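Local coordinates for protein tryptophan halogenase (Shewanella frigidimarina, PDB 2PYX) that probably acts as a flavin-dependent tryptophan halogenase, an FAD-binding protein of the monooxygenase type, at residues E9-G14 with N44-E49. Sequence-based numbering, arbitrary orientation.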
ATOM      1  N   GLU A   9      24.030  16.600  -2.169  1.00 10.82           N
ATOM      2  CA  GLU A   9      23.741  16.831  -0.761  1.00 10.71           C
ATOM      3  C   GLU A   9      22.262  16.707  -0.521  1.00 11.68           C
ATOM      4  O   GLU A   9      21.499  17.614  -0.864  1.00 12.72           O
ATOM      5  CB  GLU A   9      24.218  18.214  -0.331  1.00 13.09           C
ATOM      6  CG  GLU A   9      25.707  18.471  -0.636  1.00 14.56           C
ATOM      7  CD  GLU A   9      26.608  17.474   0.054  1.00 21.44           C
ATOM      8  OE1 GLU A   9      26.502  17.378   1.292  1.00 20.92           O
ATOM      9  OE2 GLU A   9      27.373  16.749  -0.648  1.00 27.27           O
ATOM     10  N   ILE A  10      21.858  15.596   0.092  1.00 12.02           N
ATOM     11  CA  ILE A  10      20.447  15.236   0.201  1.00 10.66           C
ATOM     12  C   ILE A  10      20.071  15.201   1.664  1.00 10.11           C
ATOM     13  O   ILE A  10      20.693  14.471   2.439  1.00 11.32           O
ATOM     14  CB  ILE A  10      20.187  13.821  -0.354  1.00 12.42           C
ATOM     15  CG1 ILE A  10      20.852  13.623  -1.715  1.00 18.34           C
ATOM     16  CG2 ILE A  10      18.677  13.590  -0.447  1.00 13.57           C
ATOM     17  CD1 ILE A  10      20.408  14.574  -2.756  1.00 19.02           C
ATOM     18  N   ILE A  11      19.058  15.995   2.036  1.00 10.02           N
ATOM     19  CA  ILE A  11      18.575  16.117   3.378  1.00  9.43           C
ATOM     20  C   ILE A  11      17.148  15.604   3.472  1.00 11.01           C
ATOM     21  O   ILE A  11      16.239  16.137   2.785  1.00 10.60           O
ATOM     22  CB  ILE A  11      18.630  17.583   3.895  1.00 11.74           C
ATOM     23  CG1 ILE A  11      20.010  18.216   3.651  1.00 13.87           C
ATOM     24  CG2 ILE A  11      18.214  17.639   5.338  1.00 11.81           C
ATOM     25  CD1 ILE A  11      21.102  17.509   4.314  1.00 18.97           C
ATOM     26  N   ILE A  12      16.941  14.578   4.289  1.00 10.63           N
ATOM     27  CA  ILE A  12      15.632  13.986   4.562  1.00 10.30           C
ATOM     28  C   ILE A  12      15.141  14.484   5.901  1.00 13.10           C
ATOM     29  O   ILE A  12      15.823  14.325   6.915  1.00 11.76           O
ATOM     30  CB  ILE A  12      15.720  12.449   4.569  1.00 10.79           C
ATOM     31  CG1 ILE A  12      16.290  11.934   3.235  1.00 10.85           C
ATOM     32  CG2 ILE A  12      14.382  11.867   4.929  1.00 12.82           C
ATOM     33  CD1 ILE A  12      16.737  10.501   3.313  1.00 12.45           C
ATOM     34  N   VAL A  13      13.961  15.092   5.909  1.00 11.10           N
ATOM     35  CA  VAL A  13      13.431  15.706   7.103  1.00 10.36           C
ATOM     36  C   VAL A  13      12.301  14.820   7.588  1.00 11.43           C
ATOM     37  O   VAL A  13      11.202  14.794   6.981  1.00 11.93           O
ATOM     38  CB  VAL A  13      12.956  17.148   6.844  1.00 11.39           C
ATOM     39  CG1 VAL A  13      12.524  17.796   8.150  1.00 13.64           C
ATOM     40  CG2 VAL A  13      14.089  17.964   6.224  1.00 13.67           C
ATOM     41  N   GLY A  14      12.577  14.075   8.660  1.00 13.00           N
ATOM     42  CA  GLY A  14      11.670  13.089   9.162  1.00 10.78           C
ATOM     43  C   GLY A  14      12.181  11.675   8.985  1.00 11.81           C
ATOM     44  O   GLY A  14      12.820  11.354   7.985  1.00 12.12           O
ATOM     45  N   ASN A  44      25.726  12.354  -0.310  1.00 12.44           N
ATOM     46  CA  ASN A  44      25.878  12.592   1.117  0.50 11.94           C
ATOM     47  C   ASN A  44      24.478  12.786   1.663  1.00 11.74           C
ATOM     48  O   ASN A  44      23.852  13.834   1.466  1.00 12.36           O
ATOM     49  CB  ASN A  44      26.752  13.822   1.391  0.50 12.96           C
ATOM     50  CG  ASN A  44      27.014  14.037   2.883  0.50 10.02           C
ATOM     51  OD1 ASN A  44      27.040  13.089   3.658  0.50 15.10           O
ATOM     52  ND2 ASN A  44      27.192  15.299   3.281  0.50 15.99           N
ATOM     53  N   ILE A  45      23.966  11.741   2.306  1.00 12.14           N
ATOM     54  CA  ILE A  45      22.585  11.711   2.761  1.00 11.72           C
ATOM     55  C   ILE A  45      22.522  11.880   4.284  1.00 12.38           C
ATOM     56  O   ILE A  45      23.175  11.138   5.017  1.00 11.89           O
ATOM     57  CB  ILE A  45      21.932  10.377   2.379  1.00 12.25           C
ATOM     58  CG1 ILE A  45      22.014  10.095   0.878  1.00 12.09           C
ATOM     59  CG2 ILE A  45      20.474  10.345   2.870  1.00 11.97           C
ATOM     60  CD1 ILE A  45      21.818   8.643   0.583  1.00 12.13           C
ATOM     61  N   THR A  46      21.775  12.879   4.736  1.00 11.06           N
ATOM     62  CA  THR A  46      21.539  13.142   6.143  1.00 13.13           C
ATOM     63  C   THR A  46      20.036  13.092   6.408  1.00 12.60           C
ATOM     64  O   THR A  46      19.248  13.713   5.686  1.00 13.56           O
ATOM     65  CB  THR A  46      22.092  14.529   6.536  1.00 14.15           C
ATOM     66  OG1 THR A  46      23.505  14.598   6.262  1.00 13.79           O
ATOM     67  CG2 THR A  46      21.818  14.849   8.025  1.00 17.08           C
ATOM     68  N   LEU A  47      19.652  12.398   7.469  1.00 10.83           N
ATOM     69  CA  LEU A  47      18.291  12.299   7.910  1.00 11.42           C
ATOM     70  C   LEU A  47      18.160  12.980   9.259  1.00 12.54           C
ATOM     71  O   LEU A  47      18.852  12.584  10.209  1.00 12.67           O
ATOM     72  CB  LEU A  47      17.799  10.842   7.943  1.00 12.14           C
ATOM     73  CG  LEU A  47      16.280  10.642   8.170  1.00 12.52           C
ATOM     74  CD1 LEU A  47      15.813   9.353   7.530  1.00 12.28           C
ATOM     75  CD2 LEU A  47      15.940  10.598   9.640  1.00 12.26           C
ATOM     76  N   ILE A  48      17.293  13.989   9.340  1.00 10.80           N
ATOM     77  CA  ILE A  48      17.031  14.732  10.586  1.00 12.21           C
ATOM     78  C   ILE A  48      15.686  14.237  11.092  1.00 11.51           C
ATOM     79  O   ILE A  48      14.650  14.425  10.439  1.00 14.38           O
ATOM     80  CB  ILE A  48      16.977  16.255  10.370  1.00 15.75           C
ATOM     81  CG1 ILE A  48      18.280  16.766   9.757  1.00 19.03           C
ATOM     82  CG2 ILE A  48      16.678  16.946  11.730  1.00 16.51           C
ATOM     83  CD1 ILE A  48      18.230  18.195   9.253  1.00 17.95           C
ATOM     84  N   GLU A  49      15.716  13.626  12.273  1.00 13.88           N
ATOM     85  CA  GLU A  49      14.554  13.020  12.915  1.00 14.52           C
ATOM     86  C   GLU A  49      14.214  13.793  14.197  1.00 19.20           C
ATOM     87  O   GLU A  49      15.107  14.070  14.994  1.00 20.68           O
ATOM     88  CB  GLU A  49      14.884  11.550  13.224  1.00 14.47           C
ATOM     89  CG  GLU A  49      13.725  10.786  13.743  1.00 16.52           C
ATOM     90  CD  GLU A  49      13.945   9.308  13.874  1.00 23.75           C
ATOM     91  OE1 GLU A  49      15.074   8.833  13.688  1.00 25.43           O
ATOM     92  OE2 GLU A  49      12.947   8.617  14.176  1.00 27.12           O
TER
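Ile12 packs across two side chains of the neighbouring strand, Ile45 and Leu47. Its CD1 meets Ile45 CG2 at 3.8 Å, and its CG2 lies 3.9 Å from Leu47 CD1. A chi1 of -57° turns CG2 to Leu47, and the extended chi2 carries CD1 back to Ile45. On the face that carries Ile11, Thr46 and Ile48, Ile11 divides its contacts too, with the roles of the branches exchanged. Its CD1 runs alongside Thr46 and touches CB at 3.8 Å, while its CG2 meets Ile48 CD1.

The backbones are parallel and in step, at an angle of 19°. Ile10, Ile12 and Gly14 each give an N-H to the other strand, to the carbonyls of Asn44, Thr46 and Ile48. Ile10 O accepts from Thr46 N, and Ile12 O from Ile48 N at 2.9 Å. Gly14 O is buried against Leu47 CG (3.5 Å) and has no hydrogen-bond partner.

At the polar edge, in the one of two Asn44 conformers described here, Asn44 ND2 donates to Glu9 OE1 at 3.0 Å. Glu9 OE1 accepts with its syn lone pair. The oxygen lies near the amide plane, but carboxylate and amide are turned 51° apart. The bent Glu9 chain brings its end to Asn44.

The pair forms the first two strands of a Rossmann-type sheet, parallel here, joined by a crossover through helix 16-31. Gly14 opens a probable GxGxxG turn, beside the predicted FAD-binding Gly15. Helix 16-31 covers Ile12, Ile45 and Leu47; Leu212 of strand 209-214 packs on the other face, against Ile11, Val13 and Ile48. Strand 224-227 flanks strand 9-13, and strand 192-195 flanks strand 44-49.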